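Local atomic coordinates of carbohydrate deacetylase (Enterococcus faecalis, PDB entry 2I5I), a protein that probably catalyses the magnesium-dependent removal of acetyl groups from acetylated carbohydrates, a step in the breakdown of oligosaccharides. Residues A[12-17]-A[34-39]; A[18-23]-A[214-219]. All blocks are in the same frame, centred on the assembly; numbering follows the deposited sequence. Where two conformers were deposited one is given.

Contact 1: residues A[12-17]-A[34-39]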
ATOM      1  N   ASP A  12      -0.588   0.390 -26.726  1.00 19.61           N
ATOM      2  CA  ASP A  12      -0.395   1.818 -26.913  1.00 19.85           C
ATOM      3  C   ASP A  12      -1.471   2.634 -26.185  1.00 23.94           C
ATOM      4  O   ASP A  12      -2.587   2.147 -25.956  1.00 20.15           O
ATOM      5  CB  ASP A  12      -0.388   2.127 -28.416  1.00 19.47           C
ATOM      6  CG  ASP A  12       0.775   1.485 -29.148  1.00 29.15           C
ATOM      7  OD1 ASP A  12       1.558   0.731 -28.531  1.00 24.14           O
ATOM      8  OD2 ASP A  12       0.910   1.739 -30.368  1.00 27.57           O
ATOM      9  N   ASP A  13      -1.128   3.847 -25.794  1.00 21.68           N
ATOM     10  CA  ASP A  13      -2.033   4.875 -25.318  1.00 19.77           C
ATOM     11  C   ASP A  13      -2.337   4.807 -23.825  1.00 20.71           C
ATOM     12  O   ASP A  13      -3.382   5.293 -23.381  1.00 20.21           O
ATOM     13  CB  ASP A  13      -3.361   4.833 -26.094  1.00 20.09           C
ATOM     14  CG  ASP A  13      -3.228   5.215 -27.556  1.00 29.80           C
ATOM     15  OD1 ASP A  13      -2.208   5.856 -27.879  1.00 28.74           O
ATOM     16  OD2 ASP A  13      -4.114   4.887 -28.385  1.00 25.28           O
ATOM     17  N   PHE A  14      -1.436   4.263 -23.025  1.00 20.64           N
ATOM     18  CA  PHE A  14      -1.607   4.374 -21.554  1.00 20.11           C
ATOM     19  C   PHE A  14      -1.785   5.815 -21.142  1.00 20.39           C
ATOM     20  O   PHE A  14      -1.112   6.720 -21.646  1.00 17.98           O
ATOM     21  CB  PHE A  14      -0.421   3.732 -20.840  1.00 22.67           C
ATOM     22  CG  PHE A  14      -0.725   3.290 -19.410  1.00 18.74           C
ATOM     23  CD1 PHE A  14      -1.651   2.273 -19.197  1.00 17.20           C
ATOM     24  CD2 PHE A  14      -0.080   3.895 -18.352  1.00 17.85           C
ATOM     25  CE1 PHE A  14      -1.926   1.877 -17.894  1.00 22.58           C
ATOM     26  CE2 PHE A  14      -0.347   3.498 -17.044  1.00 25.35           C
ATOM     27  CZ  PHE A  14      -1.259   2.482 -16.843  1.00 22.00           C
ATOM     28  N   GLY A  15      -2.701   6.121 -20.218  1.00 16.81           N
ATOM     29  CA  GLY A  15      -2.949   7.475 -19.791  1.00 19.89           C
ATOM     30  C   GLY A  15      -3.770   8.304 -20.756  1.00 16.63           C
ATOM     31  O   GLY A  15      -4.018   9.480 -20.482  1.00 19.74           O
ATOM     32  N   TYR A  16      -4.193   7.726 -21.877  1.00 18.14           N
ATOM     33  CA  TYR A  16      -4.982   8.449 -22.862  1.00 14.94           C
ATOM     34  C   TYR A  16      -6.254   8.971 -22.207  1.00 19.07           C
ATOM     35  O   TYR A  16      -6.574  10.163 -22.204  1.00 25.40           O
ATOM     36  CB  TYR A  16      -5.261   7.538 -24.044  1.00 20.90           C
ATOM     37  CG  TYR A  16      -5.762   8.180 -25.312  1.00 21.33           C
ATOM     38  CD1 TYR A  16      -5.681   9.549 -25.540  1.00 22.87           C
ATOM     39  CD2 TYR A  16      -6.325   7.379 -26.294  1.00 23.49           C
ATOM     40  CE1 TYR A  16      -6.157  10.079 -26.722  1.00 22.08           C
ATOM     41  CE2 TYR A  16      -6.798   7.912 -27.483  1.00 24.28           C
ATOM     42  CZ  TYR A  16      -6.711   9.268 -27.687  1.00 29.33           C
ATOM     43  OH  TYR A  16      -7.182   9.804 -28.872  1.00 37.77           O
ATOM     44  N   THR A  17      -7.023   8.040 -21.644  0.50 18.77           N
ATOM     45  CA  THR A  17      -8.201   8.383 -20.843  0.50 15.48           C
ATOM     46  C   THR A  17      -8.317   7.396 -19.679  0.50 18.48           C
ATOM     47  O   THR A  17      -7.745   6.301 -19.731  0.50 19.57           O
ATOM     48  CB  THR A  17      -9.496   8.467 -21.654  0.50 20.96           C
ATOM     49  OG1 THR A  17     -10.279   7.286 -21.491  0.50 29.17           O
ATOM     50  CG2 THR A  17      -9.347   8.485 -23.183  0.50 28.37           C
ATOM     51  N   THR A  34       2.319  -7.282 -21.959  1.00 18.29           N
ATOM     52  CA  THR A  34       3.462  -7.258 -21.046  1.00 19.84           C
ATOM     53  C   THR A  34       4.059  -5.883 -20.848  1.00 17.68           C
ATOM     54  O   THR A  34       4.905  -5.661 -19.959  1.00 20.28           O
ATOM     55  CB  THR A  34       4.598  -8.179 -21.577  1.00 25.38           C
ATOM     56  OG1 THR A  34       5.157  -7.478 -22.697  1.00 26.97           O
ATOM     57  CG2 THR A  34       4.092  -9.508 -22.086  1.00 17.91           C
ATOM     58  N   SER A  35       3.627  -4.935 -21.655  1.00 18.86           N
ATOM     59  CA  SER A  35       4.144  -3.584 -21.715  1.00 17.43           C
ATOM     60  C   SER A  35       3.090  -2.600 -22.188  1.00 12.25           C
ATOM     61  O   SER A  35       2.115  -3.022 -22.831  1.00 18.84           O
ATOM     62  CB  SER A  35       5.328  -3.613 -22.690  1.00 26.93           C
ATOM     63  OG  SER A  35       5.891  -2.330 -22.866  1.00 21.77           O
ATOM     64  N   THR A  36       3.296  -1.332 -21.899  1.00 16.61           N
ATOM     65  CA  THR A  36       2.488  -0.253 -22.448  1.00 17.38           C
ATOM     66  C   THR A  36       3.360   0.970 -22.670  1.00 18.19           C
ATOM     67  O   THR A  36       4.444   1.098 -22.083  1.00 21.38           O
ATOM     68  CB  THR A  36       1.302   0.060 -21.522  1.00 20.29           C
ATOM     69  OG1 THR A  36       0.331   0.932 -22.125  1.00 17.25           O
ATOM     70  CG2 THR A  36       1.830   0.753 -20.266  1.00 20.04           C
ATOM     71  N   THR A  37       2.859   1.875 -23.498  1.00 17.41           N
ATOM     72  CA  THR A  37       3.537   3.172 -23.656  1.00 16.37           C
ATOM     73  C   THR A  37       2.526   4.291 -23.405  1.00 18.44           C
ATOM     74  O   THR A  37       1.419   4.163 -23.941  1.00 22.20           O
ATOM     75  CB  THR A  37       4.194   3.342 -25.027  1.00 23.86           C
ATOM     76  OG1 THR A  37       3.301   2.968 -26.074  1.00 22.18           O
ATOM     77  CG2 THR A  37       5.421   2.431 -25.075  1.00 20.48           C
ATOM     78  N   ALA A  38       2.950   5.248 -22.609  1.00 16.10           N
ATOM     79  CA  ALA A  38       2.113   6.276 -22.017  1.00 18.61           C
ATOM     80  C   ALA A  38       2.300   7.669 -22.588  1.00 24.11           C
ATOM     81  O   ALA A  38       3.428   8.060 -22.901  1.00 20.64           O
ATOM     82  CB  ALA A  38       2.433   6.310 -20.515  1.00 20.90           C
ATOM     83  N   LEU A  39       1.198   8.415 -22.682  1.00 18.31           N
ATOM     84  CA  LEU A  39       1.203   9.783 -23.183  1.00 18.36           C
ATOM     85  C   LEU A  39       1.362  10.827 -22.093  1.00 19.38           C
ATOM     86  O   LEU A  39       0.390  11.215 -21.430  1.00 21.11           O
ATOM     87  CB  LEU A  39      -0.088  10.034 -23.950  1.00 20.37           C
ATOM     88  CG  LEU A  39      -0.409   9.166 -25.167  1.00 19.75           C
ATOM     89  CD1 LEU A  39      -1.914   9.031 -25.335  1.00 27.68           C
ATOM     90  CD2 LEU A  39       0.233   9.770 -26.429  1.00 23.23           C
TER
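F14 and L39 join the short strand 13-14, and the turn it enters, to the C-terminal end of strand 35-38 in the parallel sheet of this YdjC-family deacetylase. The backbone bonds follow parallel pairing: F14 N donates to T37 O, and L39 N returns a nearly straight bond to F14 O (3.0 Å, 163° at the hydrogen). D13 N adds only a weak bond to T37 O. F14 and G15 are the central residues of a type II turn from D13 to Y16, closed by Y16 N on D13 O; G15 suits its third position, where phi is positive (77°).

Apolar contacts lie on two sides. With CG anti to its backbone N (chi1 -157°), the F14 ring packs against I24 and I25 of helix 18-29. Methyl CG2 of T36 sits over one ring face, 4.1 Å from the F14 centroid, a CH-pi contact, while the small CB of A38 lies at the ring edge. L39 runs alongside Y16 and places its CD1 3.8 Å from Y16 CD1.

The polar groups are buried, and partners outside the pair engage them: T36 OG1 bonds A11 O, and T37 OG1 bonds D128. D12 forms a salt bridge with R156, and D13 one with R232. The carboxylate of D13 also lies near H64 and H130, the latter a predicted magnesium ligand, and the three are consistent with a metal site left empty here. A carboxylate would suit such a place; beside it, the CD1 methyl of L39 stands 4.1 Å from D13 OD1.

Contact 2: residues A[18-23]-A[214-219]; sequences PAVTQG and HPAFID
The N-terminal turn and a half of helix 18-29 packs here against the loop that follows strand 208-213 and ends at the N-cap of helix 220-225. That N-cap is D219, whose OD1 caps L222 N and probably also meets T17 OG1, which has two conformers, while OD2 takes A19 N (3.0 Å, 157° at the hydrogen), the NH coming from above the carboxylate plane. One aspartate thus serves the starts of two helices, and its CG, held between backbone N and carbonyl carbon (chi1 51°), rests 3.3 Å from A19 CB.

A19 O is gripped twice: F217 N, at 3.0 Å, and G23 N, in the helical bond, reach it from opposite faces of the carbonyl plane. Alanine suits the site because its small methyl packs between F217 and D219, with A19 CB 3.2 Å from F217 O. On the next residue, V20 CG2 meets A216 CB at 3.7 Å.

At the dimer interface, F217 and Q22 each pack on their counterparts in the second subunit. Within the chain, G23, with no side chain, lets the loop backbone at A216 and F217 come close to the helix. The F217 ring lies over G23 in a CH-pi contact, with G23 CA 3.7 Å from the ring centroid and only 6° off its normal.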
ATOM      1  N   PRO A  18      -9.030   7.745 -18.618  1.00 19.67           N
ATOM      2  CA  PRO A  18      -9.183   6.809 -17.487  1.00 22.61           C
ATOM      3  C   PRO A  18      -9.612   5.401 -17.858  1.00 20.43           C
ATOM      4  O   PRO A  18      -9.097   4.432 -17.310  1.00 20.55           O
ATOM      5  CB  PRO A  18     -10.277   7.510 -16.645  1.00 23.19           C
ATOM      6  CG  PRO A  18      -9.955   8.959 -16.875  1.00 20.05           C
ATOM      7  CD  PRO A  18      -9.720   9.006 -18.378  1.00 19.68           C
ATOM      8  N   ALA A  19     -10.554   5.188 -18.774  1.00 16.25           N
ATOM      9  CA  ALA A  19     -10.982   3.865 -19.159  1.00 18.02           C
ATOM     10  C   ALA A  19      -9.993   3.126 -20.064  1.00 20.25           C
ATOM     11  O   ALA A  19      -9.918   1.906 -20.032  1.00 17.47           O
ATOM     12  CB  ALA A  19     -12.320   3.905 -19.904  1.00 22.65           C
ATOM     13  N   VAL A  20      -9.255   3.876 -20.880  1.00 18.16           N
ATOM     14  CA  VAL A  20      -8.192   3.243 -21.654  1.00 17.89           C
ATOM     15  C   VAL A  20      -7.182   2.679 -20.652  1.00 15.51           C
ATOM     16  O   VAL A  20      -6.889   1.494 -20.722  1.00 19.06           O
ATOM     17  CB  VAL A  20      -7.520   4.209 -22.639  1.00 18.49           C
ATOM     18  CG1 VAL A  20      -6.273   3.544 -23.227  1.00 22.05           C
ATOM     19  CG2 VAL A  20      -8.464   4.620 -23.755  1.00 21.49           C
ATOM     20  N   THR A  21      -6.700   3.495 -19.723  1.00 16.84           N
ATOM     21  CA  THR A  21      -5.743   3.062 -18.702  1.00 17.31           C
ATOM     22  C   THR A  21      -6.222   1.797 -18.002  1.00 16.76           C
ATOM     23  O   THR A  21      -5.506   0.815 -17.794  1.00 16.15           O
ATOM     24  CB  THR A  21      -5.499   4.185 -17.698  1.00 18.99           C
ATOM     25  OG1 THR A  21      -4.782   5.246 -18.399  1.00 21.10           O
ATOM     26  CG2 THR A  21      -4.647   3.783 -16.506  1.00 19.59           C
ATOM     27  N   GLN A  22      -7.505   1.763 -17.609  1.00 16.41           N
ATOM     28  CA  GLN A  22      -7.926   0.554 -16.873  1.00 15.89           C
ATOM     29  C   GLN A  22      -8.129  -0.644 -17.791  1.00 17.29           C
ATOM     30  O   GLN A  22      -7.936  -1.798 -17.407  1.00 18.24           O
ATOM     31  CB  GLN A  22      -9.194   0.838 -16.072  1.00 17.24           C
ATOM     32  CG  GLN A  22      -9.025   1.866 -14.961  1.00 22.70           C
ATOM     33  CD  GLN A  22      -8.021   1.416 -13.919  1.00 20.25           C
ATOM     34  OE1 GLN A  22      -7.985   0.252 -13.550  1.00 23.95           O
ATOM     35  NE2 GLN A  22      -7.208   2.319 -13.373  1.00 23.67           N
ATOM     36  N   GLY A  23      -8.506  -0.408 -19.044  1.00 16.85           N
ATOM     37  CA  GLY A  23      -8.568  -1.501 -19.999  1.00 16.89           C
ATOM     38  C   GLY A  23      -7.197  -2.105 -20.254  1.00 20.80           C
ATOM     39  O   GLY A  23      -7.068  -3.320 -20.342  1.00 17.98           O
ATOM     40  N   HIS A 214      -4.232  -1.973 -28.921  1.00 21.72           N
ATOM     41  CA  HIS A 214      -4.920  -0.849 -28.310  1.00 19.71           C
ATOM     42  C   HIS A 214      -6.114  -1.279 -27.444  1.00 21.16           C
ATOM     43  O   HIS A 214      -7.271  -0.900 -27.661  1.00 25.60           O
ATOM     44  CB  HIS A 214      -5.358   0.096 -29.411  1.00 21.42           C
ATOM     45  CG  HIS A 214      -4.243   0.637 -30.261  1.00 22.44           C
ATOM     46  ND1 HIS A 214      -3.627  -0.091 -31.261  1.00 26.10           N
ATOM     47  CD2 HIS A 214      -3.656   1.852 -30.262  1.00 25.98           C
ATOM     48  CE1 HIS A 214      -2.697   0.661 -31.827  1.00 26.67           C
ATOM     49  NE2 HIS A 214      -2.689   1.856 -31.244  1.00 29.50           N
ATOM     50  N   PRO A 215      -5.862  -2.080 -26.422  1.00 22.21           N
ATOM     51  CA  PRO A 215      -6.952  -2.457 -25.508  1.00 18.24           C
ATOM     52  C   PRO A 215      -7.397  -1.214 -24.735  1.00 18.42           C
ATOM     53  O   PRO A 215      -6.625  -0.297 -24.481  1.00 19.53           O
ATOM     54  CB  PRO A 215      -6.327  -3.453 -24.557  1.00 21.11           C
ATOM     55  CG  PRO A 215      -4.849  -3.371 -24.737  1.00 20.81           C
ATOM     56  CD  PRO A 215      -4.579  -2.657 -26.028  1.00 27.72           C
ATOM     57  N   ALA A 216      -8.660  -1.196 -24.345  1.00 22.69           N
ATOM     58  CA  ALA A 216      -9.285  -0.175 -23.536  1.00 18.26           C
ATOM     59  C   ALA A 216     -10.673  -0.653 -23.092  1.00 20.63           C
ATOM     60  O   ALA A 216     -11.227  -1.523 -23.745  1.00 18.71           O
ATOM     61  CB  ALA A 216      -9.457   1.135 -24.277  1.00 19.11           C
ATOM     62  N   PHE A 217     -11.137  -0.061 -22.001  1.00 21.86           N
ATOM     63  CA  PHE A 217     -12.541   0.038 -21.680  1.00 19.32           C
ATOM     64  C   PHE A 217     -13.010   1.340 -22.327  1.00 21.20           C
ATOM     65  O   PHE A 217     -12.189   2.218 -22.604  1.00 19.75           O
ATOM     66  CB  PHE A 217     -12.825   0.022 -20.182  1.00 17.09           C
ATOM     67  CG  PHE A 217     -12.376  -1.233 -19.461  1.00 14.76           C
ATOM     68  CD1 PHE A 217     -12.358  -2.494 -20.032  1.00 15.82           C
ATOM     69  CD2 PHE A 217     -11.951  -1.168 -18.135  1.00 14.62           C
ATOM     70  CE1 PHE A 217     -11.969  -3.610 -19.290  1.00 15.54           C
ATOM     71  CE2 PHE A 217     -11.543  -2.247 -17.392  1.00 17.83           C
ATOM     72  CZ  PHE A 217     -11.529  -3.490 -17.994  1.00 16.28           C
ATOM     73  N   ILE A 218     -14.300   1.472 -22.552  1.00 17.88           N
ATOM     74  CA  ILE A 218     -14.843   2.691 -23.151  1.00 18.31           C
ATOM     75  C   ILE A 218     -15.376   3.643 -22.077  1.00 25.77           C
ATOM     76  O   ILE A 218     -16.133   3.210 -21.194  1.00 17.88           O
ATOM     77  CB  ILE A 218     -15.965   2.402 -24.162  1.00 23.81           C
ATOM     78  CG1 ILE A 218     -15.629   1.421 -25.280  1.00 28.44           C
ATOM     79  CG2 ILE A 218     -16.449   3.705 -24.787  1.00 29.94           C
ATOM     80  CD1 ILE A 218     -14.184   1.401 -25.702  1.00 32.95           C
ATOM     81  N   ASP A 219     -14.975   4.901 -22.199  1.00 22.08           N
ATOM     82  CA  ASP A 219     -15.539   6.020 -21.439  1.00 20.32           C
ATOM     83  C   ASP A 219     -15.948   7.090 -22.450  1.00 21.14           C
ATOM     84  O   ASP A 219     -15.675   6.983 -23.654  1.00 23.24           O
ATOM     85  CB  ASP A 219     -14.659   6.587 -20.355  1.00 20.99           C
ATOM     86  CG  ASP A 219     -13.229   6.981 -20.665  1.00 23.93           C
ATOM     87  OD1 ASP A 219     -12.762   6.941 -21.826  1.00 20.71           O
ATOM     88  OD2 ASP A 219     -12.511   7.325 -19.699  1.00 23.13           O
TER

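Overall arrangement
Contact 1 and contact 2 lie with centres about 10 Å apart and meet directly, G15 N bonding T21 OG1. Along the chain the order is 12-17, 18-23, 34-39, 214-219, so their segments alternate. Strand 6-11, helix 18-29 and strand 35-38 form a beta-alpha-beta crossover, with 12-17 linking the first strand to the helix, while the loop 214-219 arrives from strand 208-213, which pairs with strand 6-11 in the same parallel sheet. Contact 1, its centre about 7 Å from the chain centre, borders the possible metal site; contact 2, at about 15 Å, touches D13 through V20 and H214 on one side and reaches the second subunit on another.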